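3-alpha-hydroxysteroid dehydrogenase (PDB 2DKN) catalyses the reversible oxidation of 3-alpha-hydroxysteroids to 3-oxosteroids, with a nicotinamide adenine dinucleotide as coenzyme. Local coordinates at residues C69-G73 against A84-F88; V112-A117 against Y153-Y158; V74-G80 against A143-T149. All coordinates share one frame; numbering follows the deposited sequence.

Contact 1: residues C69-G73 against A84-F88. With NAI (1,4-dihydronicotinamide adenine dinucleotide), chain C.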
loop_
_atom_site.group_PDB
_atom_site.type_symbol
_atom_site.label_atom_id
_atom_site.label_comp_id
_atom_site.label_asym_id
_atom_site.label_seq_id
_atom_site.Cartn_x
_atom_site.Cartn_y
_atom_site.Cartn_z
ATOM N N CYS A 69 -11.922 8.335 8.132
ATOM C CA CYS A 69 -12.621 7.592 7.078
ATOM C C CYS A 69 -13.873 8.351 6.563
ATOM O O CYS A 69 -14.361 8.076 5.469
ATOM C CB CYS A 69 -12.966 6.203 7.606
ATOM S SG CYS A 69 -13.558 5.070 6.380
ATOM N N ALA A 70 -14.372 9.328 7.325
ATOM C CA ALA A 70 -15.527 10.117 6.854
ATOM C C ALA A 70 -15.210 10.746 5.495
ATOM O O ALA A 70 -14.151 11.330 5.298
ATOM C CB ALA A 70 -15.926 11.208 7.862
ATOM N N GLY A 71 -16.122 10.609 4.545
ATOM C CA GLY A 71 -15.925 11.260 3.272
ATOM C C GLY A 71 -17.179 11.219 2.443
ATOM O O GLY A 71 -18.116 10.461 2.751
ATOM N N VAL A 72 -17.191 12.037 1.390
ATOM C CA VAL A 72 -18.314 12.077 0.494
ATOM C C VAL A 72 -17.789 11.916 -0.921
ATOM O O VAL A 72 -16.611 12.215 -1.213
ATOM C CB VAL A 72 -19.132 13.395 0.641
ATOM C CG1 VAL A 72 -19.836 13.434 2.005
ATOM C CG2 VAL A 72 -18.237 14.627 0.424
ATOM N N GLY A 73 -18.654 11.417 -1.805
ATOM C CA GLY A 73 -18.248 11.181 -3.186
ATOM C C GLY A 73 -18.931 12.114 -4.158
ATOM O O GLY A 73 -19.415 13.188 -3.787
ATOM N N ALA A 84 -14.538 20.374 1.994
ATOM C CA ALA A 84 -14.653 20.631 3.426
ATOM C C ALA A 84 -14.545 19.336 4.226
ATOM O O ALA A 84 -13.931 19.300 5.291
ATOM C CB ALA A 84 -15.997 21.321 3.730
ATOM N N VAL A 85 -15.183 18.284 3.731
ATOM C CA VAL A 85 -15.187 17.015 4.473
ATOM C C VAL A 85 -13.932 16.212 4.154
ATOM O O VAL A 85 -13.224 15.787 5.060
ATOM C CB VAL A 85 -16.433 16.136 4.179
ATOM C CG1 VAL A 85 -16.434 14.929 5.120
ATOM C CG2 VAL A 85 -17.673 16.914 4.409
ATOM N N ASN A 86 -13.663 15.994 2.869
ATOM C CA ASN A 86 -12.601 15.062 2.497
ATOM C C ASN A 86 -11.212 15.556 2.833
ATOM O O ASN A 86 -10.300 14.742 3.068
ATOM C CB ASN A 86 -12.648 14.712 1.011
ATOM C CG ASN A 86 -13.871 13.886 0.643
ATOM O OD1 ASN A 86 -14.703 13.598 1.496
ATOM N ND2 ASN A 86 -13.972 13.492 -0.634
ATOM N N TYR A 87 -11.024 16.875 2.789
ATOM C CA TYR A 87 -9.737 17.431 3.177
ATOM C C TYR A 87 -9.750 17.955 4.620
ATOM O O TYR A 87 -9.023 17.436 5.480
ATOM C CB TYR A 87 -9.246 18.533 2.227
ATOM C CG TYR A 87 -7.815 18.890 2.533
ATOM C CD1 TYR A 87 -6.754 18.171 1.966
ATOM C CD2 TYR A 87 -7.513 19.911 3.425
ATOM C CE1 TYR A 87 -5.430 18.483 2.266
ATOM C CE2 TYR A 87 -6.206 20.219 3.730
ATOM C CZ TYR A 87 -5.172 19.511 3.158
ATOM O OH TYR A 87 -3.866 19.844 3.488
ATOM N N PHE A 88 -10.573 18.961 4.880
ATOM C CA PHE A 88 -10.521 19.662 6.160
ATOM C C PHE A 88 -11.116 18.871 7.322
ATOM O O PHE A 88 -10.666 19.021 8.465
ATOM C CB PHE A 88 -11.108 21.081 6.029
ATOM C CG PHE A 88 -10.242 21.988 5.212
ATOM C CD1 PHE A 88 -9.106 22.564 5.777
ATOM C CD2 PHE A 88 -10.508 22.200 3.864
ATOM C CE1 PHE A 88 -8.277 23.362 5.009
ATOM C CE2 PHE A 88 -9.687 23.017 3.097
ATOM C CZ PHE A 88 -8.580 23.588 3.666
HETATM P PA NAI C . -20.023 5.535 3.297
HETATM O O1A NAI C . -20.883 6.622 2.795
HETATM O O2A NAI C . -20.639 4.201 3.481
HETATM O O5B NAI C . -19.374 5.968 4.696
HETATM C C5B NAI C . -18.857 7.253 4.885
HETATM C C4B NAI C . -19.285 7.714 6.272
HETATM O O4B NAI C . -18.739 9.012 6.411
HETATM C C3B NAI C . -20.801 7.816 6.426
HETATM O O3B NAI C . -21.238 7.223 7.634
HETATM C C2B NAI C . -20.997 9.319 6.505
HETATM O O2B NAI C . -22.117 9.721 7.264
HETATM C C1B NAI C . -19.666 9.808 7.083
HETATM N N9A NAI C . -19.585 11.238 6.753
HETATM C C8A NAI C . -19.688 11.824 5.507
HETATM N N7A NAI C . -19.651 13.169 5.685
HETATM C C5A NAI C . -19.553 13.441 7.020
HETATM C C6A NAI C . -19.496 14.623 7.768
HETATM N N6A NAI C . -19.697 15.842 7.221
HETATM N N1A NAI C . -19.391 14.533 9.142
HETATM C C2A NAI C . -19.350 13.313 9.779
HETATM N N3A NAI C . -19.409 12.146 9.050
HETATM C C4A NAI C . -19.520 12.219 7.691
HETATM O O3 NAI C . -18.784 5.507 2.279
HETATM P PN NAI C . -17.459 4.592 2.338
HETATM O O1N NAI C . -17.389 3.776 3.562
HETATM O O2N NAI C . -17.385 3.902 1.038
HETATM O O5D NAI C . -16.345 5.746 2.375
HETATM C C5D NAI C . -15.370 5.796 3.406
HETATM C C4D NAI C . -14.163 6.521 2.823
HETATM O O4D NAI C . -13.645 5.724 1.764
HETATM C C3D NAI C . -14.504 7.878 2.211
HETATM O O3D NAI C . -13.447 8.773 2.533
HETATM C C2D NAI C . -14.440 7.607 0.709
HETATM O O2D NAI C . -14.047 8.749 0.001
HETATM C C1D NAI C . -13.363 6.533 0.642
HETATM N N1N NAI C . -13.407 5.735 -0.614
HETATM C C2N NAI C . -14.517 4.997 -0.913
HETATM C C3N NAI C . -14.549 4.249 -2.080
HETATM C C7N NAI C . -15.747 3.385 -2.385
HETATM O O7N NAI C . -15.756 2.795 -3.639
HETATM N N7N NAI C . -16.734 3.196 -1.488
HETATM C C4N NAI C . -13.442 4.242 -2.950
HETATM C C5N NAI C . -12.290 4.980 -2.603
HETATM C C6N NAI C . -12.299 5.723 -1.431
HETATM O O HOH W 1 -13.431 13.579 6.919
#
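Asn86 clasps the backbone of Val72 with both ends of its amide. OD1 accepts from Val72 N at 2.9 Å, and the donor lies in the plane of the side-chain carbonyl, on a lone pair. ND2 donates to Val72 O at 3.0 Å, nearly within its own amide plane. Both bonds are fairly straight, at 161° and 164°. Both main-chain polar atoms of Val72 are therefore satisfied by one residue of helix 79-102. The torsions lay the amide along the strand-to-helix loop: CG is anti to the carbonyl carbon (chi1 -68°) and the amide is barely twisted. ND2 has a second, weak bond to Ser156 OG on helix 149-166.

Ala70 O is served differently. A water donates to it and to Val85 O, at 2.9 Å from each of these oxygens. Cys69 O takes a weak bond from the ribose hydroxyl O3D of the bound NADH. Thr7 OG1 is hydrogen-bonded to the backbone N of Cys69 and of Ala70.

The coenzyme lies against the loop. Val85 CG1 is 4.1 Å from Gly71 CA, and both methyls of Val85 also reach the adenine. Val72 CG1 comes to 3.7 Å from N7A of NADH. A CB on Gly71 would run into the ribose hydroxyl O3D.

With an alanine at Asn86, Val72 N and O would probably lose their shared partner, and this part of the loop would be less firmly set. The loop follows strand 65-68, where short-chain dehydrogenases commonly carry an Asn-Asn-Ala-Gly motif, and here keeps its Ala-Gly. A non-regular loop thus has several polar backbone atoms met by the Asn86 amide, Thr7, a water and, weakly, the coenzyme it lies against.

Contact 2: residues V112-A117 against Y153-Y158. With NAI (1,4-dihydronicotinamide adenine dinucleotide), chain C.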
loop_
_atom_site.group_PDB
_atom_site.type_symbol
_atom_site.label_atom_id
_atom_site.label_comp_id
_atom_site.label_asym_id
_atom_site.label_seq_id
_atom_site.Cartn_x
_atom_site.Cartn_y
_atom_site.Cartn_z
ATOM N N VAL A 112 -8.097 7.490 5.057
ATOM C CA VAL A 112 -8.665 6.771 3.912
ATOM C C VAL A 112 -8.718 7.726 2.722
ATOM O O VAL A 112 -9.547 8.646 2.680
ATOM C CB VAL A 112 -10.051 6.181 4.207
ATOM C CG1 VAL A 112 -10.578 5.407 2.965
ATOM C CG2 VAL A 112 -9.961 5.237 5.416
ATOM N N GLY A 113 -7.794 7.519 1.796
ATOM C CA GLY A 113 -7.727 8.298 0.560
ATOM C C GLY A 113 -8.614 7.699 -0.521
ATOM O O GLY A 113 -9.795 7.389 -0.287
ATOM N N SER A 114 -8.047 7.565 -1.717
ATOM C CA SER A 114 -8.767 7.053 -2.884
ATOM C C SER A 114 -7.840 6.948 -4.074
ATOM O O SER A 114 -6.932 7.772 -4.244
ATOM C CB SER A 114 -9.922 7.996 -3.260
ATOM O OG SER A 114 -10.605 7.493 -4.405
ATOM N N ILE A 115 -8.082 5.942 -4.916
ATOM C CA ILE A 115 -7.402 5.824 -6.182
ATOM C C ILE A 115 -7.717 7.067 -7.037
ATOM O O ILE A 115 -6.957 7.400 -7.937
ATOM C CB ILE A 115 -7.828 4.494 -6.895
ATOM C CG1 ILE A 115 -6.996 4.198 -8.128
ATOM C CG2 ILE A 115 -9.275 4.500 -7.228
ATOM C CD1 ILE A 115 -7.209 2.767 -8.617
ATOM N N ALA A 116 -8.807 7.773 -6.713
ATOM C CA ALA A 116 -9.149 9.012 -7.428
ATOM C C ALA A 116 -8.034 10.034 -7.297
ATOM O O ALA A 116 -7.888 10.901 -8.144
ATOM C CB ALA A 116 -10.478 9.598 -6.931
ATOM N N ALA A 117 -7.222 9.916 -6.242
ATOM C CA ALA A 117 -6.072 10.799 -6.074
ATOM C C ALA A 117 -5.111 10.776 -7.270
ATOM O O ALA A 117 -4.334 11.711 -7.457
ATOM C CB ALA A 117 -5.325 10.454 -4.817
ATOM N N TYR A 153 -13.555 15.771 -5.779
ATOM C CA TYR A 153 -13.237 14.476 -5.184
ATOM C C TYR A 153 -11.769 14.066 -5.404
ATOM O O TYR A 153 -11.033 13.771 -4.447
ATOM C CB TYR A 153 -14.197 13.401 -5.714
ATOM C CG TYR A 153 -14.030 12.078 -5.018
ATOM C CD1 TYR A 153 -14.474 11.927 -3.721
ATOM C CD2 TYR A 153 -13.450 10.970 -5.652
ATOM C CE1 TYR A 153 -14.341 10.736 -3.040
ATOM C CE2 TYR A 153 -13.313 9.736 -4.951
ATOM C CZ TYR A 153 -13.753 9.655 -3.644
ATOM O OH TYR A 153 -13.679 8.483 -2.871
ATOM N N ALA A 154 -11.332 14.066 -6.661
ATOM C CA ALA A 154 -9.939 13.765 -6.978
ATOM C C ALA A 154 -9.001 14.772 -6.328
ATOM O O ALA A 154 -7.975 14.390 -5.789
ATOM C CB ALA A 154 -9.703 13.749 -8.488
ATOM N N GLY A 155 -9.357 16.056 -6.377
ATOM C CA GLY A 155 -8.493 17.105 -5.820
ATOM C C GLY A 155 -8.340 16.901 -4.319
ATOM O O GLY A 155 -7.248 16.984 -3.788
ATOM N N SER A 156 -9.446 16.629 -3.634
ATOM C CA SER A 156 -9.400 16.550 -2.175
ATOM C C SER A 156 -8.626 15.309 -1.763
ATOM O O SER A 156 -7.877 15.339 -0.793
ATOM C CB SER A 156 -10.805 16.573 -1.566
ATOM O OG SER A 156 -11.600 15.475 -2.008
ATOM N N LYS A 157 -8.796 14.225 -2.515
ATOM C CA LYS A 157 -8.131 12.968 -2.189
ATOM C C LYS A 157 -6.635 13.066 -2.492
ATOM O O LYS A 157 -5.794 12.604 -1.704
ATOM C CB LYS A 157 -8.805 11.786 -2.917
ATOM C CG LYS A 157 -10.182 11.495 -2.373
ATOM C CD LYS A 157 -10.135 11.075 -0.901
ATOM C CE LYS A 157 -11.475 10.498 -0.431
ATOM N NZ LYS A 157 -11.388 10.013 1.008
ATOM N N TYR A 158 -6.300 13.724 -3.601
ATOM C CA TYR A 158 -4.910 14.019 -3.905
ATOM C C TYR A 158 -4.275 14.848 -2.781
ATOM O O TYR A 158 -3.237 14.476 -2.235
ATOM C CB TYR A 158 -4.750 14.723 -5.264
ATOM C CG TYR A 158 -3.314 15.129 -5.520
ATOM C CD1 TYR A 158 -2.411 14.225 -6.075
ATOM C CD2 TYR A 158 -2.850 16.389 -5.164
ATOM C CE1 TYR A 158 -1.085 14.574 -6.286
ATOM C CE2 TYR A 158 -1.511 16.747 -5.358
ATOM C CZ TYR A 158 -0.638 15.829 -5.913
ATOM O OH TYR A 158 0.692 16.149 -6.129
HETATM P PA NAI C . -20.023 5.535 3.297
HETATM O O1A NAI C . -20.883 6.622 2.795
HETATM O O2A NAI C . -20.639 4.201 3.481
HETATM O O5B NAI C . -19.374 5.968 4.696
HETATM C C5B NAI C . -18.857 7.253 4.885
HETATM C C4B NAI C . -19.285 7.714 6.272
HETATM O O4B NAI C . -18.739 9.012 6.411
HETATM C C3B NAI C . -20.801 7.816 6.426
HETATM O O3B NAI C . -21.238 7.223 7.634
HETATM C C2B NAI C . -20.997 9.319 6.505
HETATM O O2B NAI C . -22.117 9.721 7.264
HETATM C C1B NAI C . -19.666 9.808 7.083
HETATM N N9A NAI C . -19.585 11.238 6.753
HETATM C C8A NAI C . -19.688 11.824 5.507
HETATM N N7A NAI C . -19.651 13.169 5.685
HETATM C C5A NAI C . -19.553 13.441 7.020
HETATM C C6A NAI C . -19.496 14.623 7.768
HETATM N N6A NAI C . -19.697 15.842 7.221
HETATM N N1A NAI C . -19.391 14.533 9.142
HETATM C C2A NAI C . -19.350 13.313 9.779
HETATM N N3A NAI C . -19.409 12.146 9.050
HETATM C C4A NAI C . -19.520 12.219 7.691
HETATM O O3 NAI C . -18.784 5.507 2.279
HETATM P PN NAI C . -17.459 4.592 2.338
HETATM O O1N NAI C . -17.389 3.776 3.562
HETATM O O2N NAI C . -17.385 3.902 1.038
HETATM O O5D NAI C . -16.345 5.746 2.375
HETATM C C5D NAI C . -15.370 5.796 3.406
HETATM C C4D NAI C . -14.163 6.521 2.823
HETATM O O4D NAI C . -13.645 5.724 1.764
HETATM C C3D NAI C . -14.504 7.878 2.211
HETATM O O3D NAI C . -13.447 8.773 2.533
HETATM C C2D NAI C . -14.440 7.607 0.709
HETATM O O2D NAI C . -14.047 8.749 0.001
HETATM C C1D NAI C . -13.363 6.533 0.642
HETATM N N1N NAI C . -13.407 5.735 -0.614
HETATM C C2N NAI C . -14.517 4.997 -0.913
HETATM C C3N NAI C . -14.549 4.249 -2.080
HETATM C C7N NAI C . -15.747 3.385 -2.385
HETATM O O7N NAI C . -15.756 2.795 -3.639
HETATM N N7N NAI C . -16.734 3.196 -1.488
HETATM C C4N NAI C . -13.442 4.242 -2.950
HETATM C C5N NAI C . -12.290 4.980 -2.603
HETATM C C6N NAI C . -12.299 5.723 -1.431
#
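Lys157 reaches past Ser114 to grip both a strand end and the coenzyme. Tyr153 and Lys157 form the Tyr-x-x-x-Lys motif of short-chain dehydrogenases, in a Rossmann-type fold. With Ser114 and Asn86 they match the family's usual catalytic tetrad, so a catalytic role is likely here too.

Lys157 CB faces Ser114 CB. CG closes on the same atom at 3.6 Å and also lies over the centre of one face of the Tyr153 ring. The chain bends at chi2 (-63°), which turns it along the backbone of Gly113, and CD is 3.7 Å from Gly113 C. CE passes 3.1 Å from O2D of NADH. At the tip, NZ donates to Val112 O and to O3D of NADH, each at 2.8 Å. Its bonds to Gly113 O and to the ribose O2D are weak.

Tyr153 OH is hydrogen-bonded to the same O2D, which sits at the ring edge near the ring plane. Ser114 OG makes an ST turn, accepting from Ala116 N. The short 3-10 segment 115-117 then packs on helix 149-166, where Ala117 CB lies against the backbone of Lys157 and Tyr158. The Tyr158 ring meets Phe255 of the second subunit. Nearer the active site, Ala116 CB touches Tyr153 CE2 at 3.5 Å.

Contact 3: residues V74-G80 against A143-T149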
loop_
_atom_site.group_PDB
_atom_site.type_symbol
_atom_site.label_atom_id
_atom_site.label_comp_id
_atom_site.label_asym_id
_atom_site.label_seq_id
_atom_site.Cartn_x
_atom_site.Cartn_y
_atom_site.Cartn_z
ATOM N N VAL A 74 -18.953 11.712 -5.421
ATOM C CA VAL A 74 -19.434 12.602 -6.465
ATOM C C VAL A 74 -20.913 13.001 -6.375
ATOM O O VAL A 74 -21.314 13.944 -7.057
ATOM C CB VAL A 74 -19.143 12.033 -7.874
ATOM C CG1 VAL A 74 -17.641 11.874 -8.061
ATOM C CG2 VAL A 74 -19.875 10.711 -8.077
ATOM N N THR A 75 -21.714 12.298 -5.572
ATOM C CA THR A 75 -23.112 12.698 -5.356
ATOM C C THR A 75 -23.319 13.656 -4.167
ATOM O O THR A 75 -24.458 13.918 -3.769
ATOM C CB THR A 75 -24.074 11.479 -5.251
ATOM O OG1 THR A 75 -23.704 10.656 -4.135
ATOM C CG2 THR A 75 -24.029 10.634 -6.533
ATOM N N ALA A 76 -22.230 14.182 -3.600
ATOM C CA ALA A 76 -22.329 15.197 -2.548
ATOM C C ALA A 76 -23.056 16.435 -3.061
ATOM O O ALA A 76 -23.106 16.679 -4.279
ATOM C CB ALA A 76 -20.905 15.587 -2.038
ATOM N N ALA A 77 -23.542 17.243 -2.114
ATOM C CA ALA A 77 -24.324 18.453 -2.384
ATOM C C ALA A 77 -23.657 19.386 -3.389
ATOM O O ALA A 77 -24.292 19.890 -4.334
ATOM C CB ALA A 77 -24.592 19.201 -1.065
ATOM N N ASN A 78 -22.364 19.611 -3.197
ATOM C CA ASN A 78 -21.608 20.486 -4.085
ATOM C C ASN A 78 -20.113 20.242 -3.910
ATOM O O ASN A 78 -19.704 19.529 -3.003
ATOM C CB ASN A 78 -21.965 21.967 -3.850
ATOM C CG ASN A 78 -21.888 22.378 -2.371
ATOM O OD1 ASN A 78 -22.899 22.756 -1.744
ATOM N ND2 ASN A 78 -20.713 22.301 -1.815
ATOM N N SER A 79 -19.306 20.836 -4.785
ATOM C CA SER A 79 -17.850 20.677 -4.726
ATOM C C SER A 79 -17.256 21.222 -3.439
ATOM O O SER A 79 -16.283 20.674 -2.925
ATOM C CB SER A 79 -17.217 21.367 -5.930
ATOM O OG SER A 79 -17.538 20.641 -7.102
ATOM N N GLY A 80 -17.825 22.308 -2.917
ATOM C CA GLY A 80 -17.335 22.902 -1.668
ATOM C C GLY A 80 -17.440 21.920 -0.513
ATOM O O GLY A 80 -16.532 21.829 0.331
ATOM N N ALA A 143 -12.995 25.210 -5.589
ATOM C CA ALA A 143 -13.726 23.973 -5.876
ATOM C C ALA A 143 -15.042 24.294 -6.572
ATOM O O ALA A 143 -15.396 23.665 -7.572
ATOM C CB ALA A 143 -13.985 23.181 -4.576
ATOM N N GLU A 144 -15.754 25.283 -6.043
ATOM C CA GLU A 144 -17.026 25.710 -6.637
ATOM C C GLU A 144 -16.828 26.228 -8.063
ATOM O O GLU A 144 -17.570 25.854 -8.961
ATOM C CB GLU A 144 -17.701 26.773 -5.774
ATOM C CG GLU A 144 -18.386 26.231 -4.537
ATOM C CD GLU A 144 -19.442 25.189 -4.865
ATOM O OE1 GLU A 144 -20.283 25.425 -5.758
ATOM O OE2 GLU A 144 -19.430 24.119 -4.243
ATOM N N GLN A 145 -15.811 27.058 -8.266
ATOM C CA GLN A 145 -15.480 27.589 -9.599
ATOM C C GLN A 145 -15.031 26.506 -10.585
ATOM O O GLN A 145 -15.257 26.624 -11.798
ATOM C CB GLN A 145 -14.365 28.615 -9.501
ATOM C CG GLN A 145 -14.716 29.887 -8.761
ATOM C CD GLN A 145 -13.503 30.786 -8.601
ATOM O OE1 GLN A 145 -13.577 31.851 -7.983
ATOM N NE2 GLN A 145 -12.376 30.362 -9.163
ATOM N N GLN A 146 -14.372 25.470 -10.080
ATOM C CA GLN A 146 -13.909 24.385 -10.945
ATOM C C GLN A 146 -15.125 23.663 -11.524
ATOM O O GLN A 146 -15.094 23.201 -12.675
ATOM C CB GLN A 146 -12.984 23.430 -10.193
ATOM C CG GLN A 146 -12.356 22.324 -11.038
ATOM C CD GLN A 146 -11.246 22.800 -11.956
ATOM O OE1 GLN A 146 -10.213 23.302 -11.506
ATOM N NE2 GLN A 146 -11.440 22.608 -13.256
ATOM N N GLY A 147 -16.207 23.650 -10.738
ATOM C CA GLY A 147 -17.512 23.205 -11.234
ATOM C C GLY A 147 -18.026 21.771 -11.254
ATOM O O GLY A 147 -19.181 21.523 -11.629
ATOM N N GLN A 148 -17.190 20.810 -10.882
ATOM C CA GLN A 148 -17.613 19.420 -10.987
ATOM C C GLN A 148 -17.184 18.623 -9.778
ATOM O O GLN A 148 -16.016 18.637 -9.417
ATOM C CB GLN A 148 -17.047 18.790 -12.247
ATOM C CG GLN A 148 -17.605 19.407 -13.524
ATOM C CD GLN A 148 -17.028 18.771 -14.752
ATOM O OE1 GLN A 148 -16.330 19.415 -15.539
ATOM N NE2 GLN A 148 -17.295 17.481 -14.920
ATOM N N THR A 149 -18.121 17.910 -9.169
ATOM C CA THR A 149 -17.799 17.206 -7.932
ATOM C C THR A 149 -16.676 16.182 -8.102
ATOM O O THR A 149 -15.906 15.960 -7.161
ATOM C CB THR A 149 -19.020 16.515 -7.318
ATOM O OG1 THR A 149 -19.606 15.668 -8.304
ATOM C CG2 THR A 149 -20.050 17.546 -6.839
HETATM O O HOH W 2 -14.930 21.072 -8.572
#
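Thr149 holds the loop before helix 79-102, and Glu144 holds the start of that helix. Thr149 OG1 donates to Val74 O at 2.7 Å. It lies in the plane of that carbonyl, on a lone pair. OG1 sits between its own backbone N and carbonyl carbon (chi1 54°), and this turns the hydroxyl to Val74 while CG2 lies near Ser79 N. At the other point Glu144 OE2 accepts from Gly80 N at 2.8 Å, with an N-H...O angle of 153°. The N-H comes to the anti side of the carboxylate, 17° out of its plane.

Ser79 fills the middle. Its CB rests on helix 136-146, 3.4 Å from Ala143 O and 3.9 Å from Ala143 CB. A water joins three groups here. It donates to Ala143 O and Gln148 O, each at 2.8 Å, and is hydrogen-bonded to Ser79 OG at 3.0 Å.

The turn between helices 136-146 and 149-166 sets these groups in place. Gly147 leaves helix 136-146 with positive phi, and Gln148 stands at the N-cap of the next helix, whose first residue is Thr149. Asn78 has the N-cap position of helix 79-102. Farther out, Val74 and Thr149 both touch Tyr200. Val74 also reaches Ser194 on helix 189-196, and Met127 lies against Ala143.

The contact is thus mostly polar and partly exposed. Glu144 meets an N-H in the first turn of helix 79-102, where the helix dipole would probably add to the attraction, while the water links the carbonyls of the turn to Ser79.

Contacts 1 and 2 lie at the coenzyme site, and contacts 2 and 3 lie on the same side of the chain's centre. Contacts 1 and 2 open at the ends of the adjacent strands 65-68 and 108-112. Their centres are 10 Å apart, they touch through Tyr153, and both touch NADH. Contact 1 closes before contact 2 begins. Contact 3 lies farther out, 12 Å from contact 1 and 14 Å from contact 2, and crosses both along the chain. Contacts 1 and 3 share helix 79-102. Helices 136-146 and 149-166, which follow each other, connect contact 3 to contact 2. Contact 3 is thus joined to the coenzyme site through adjoining segments, not by direct touch.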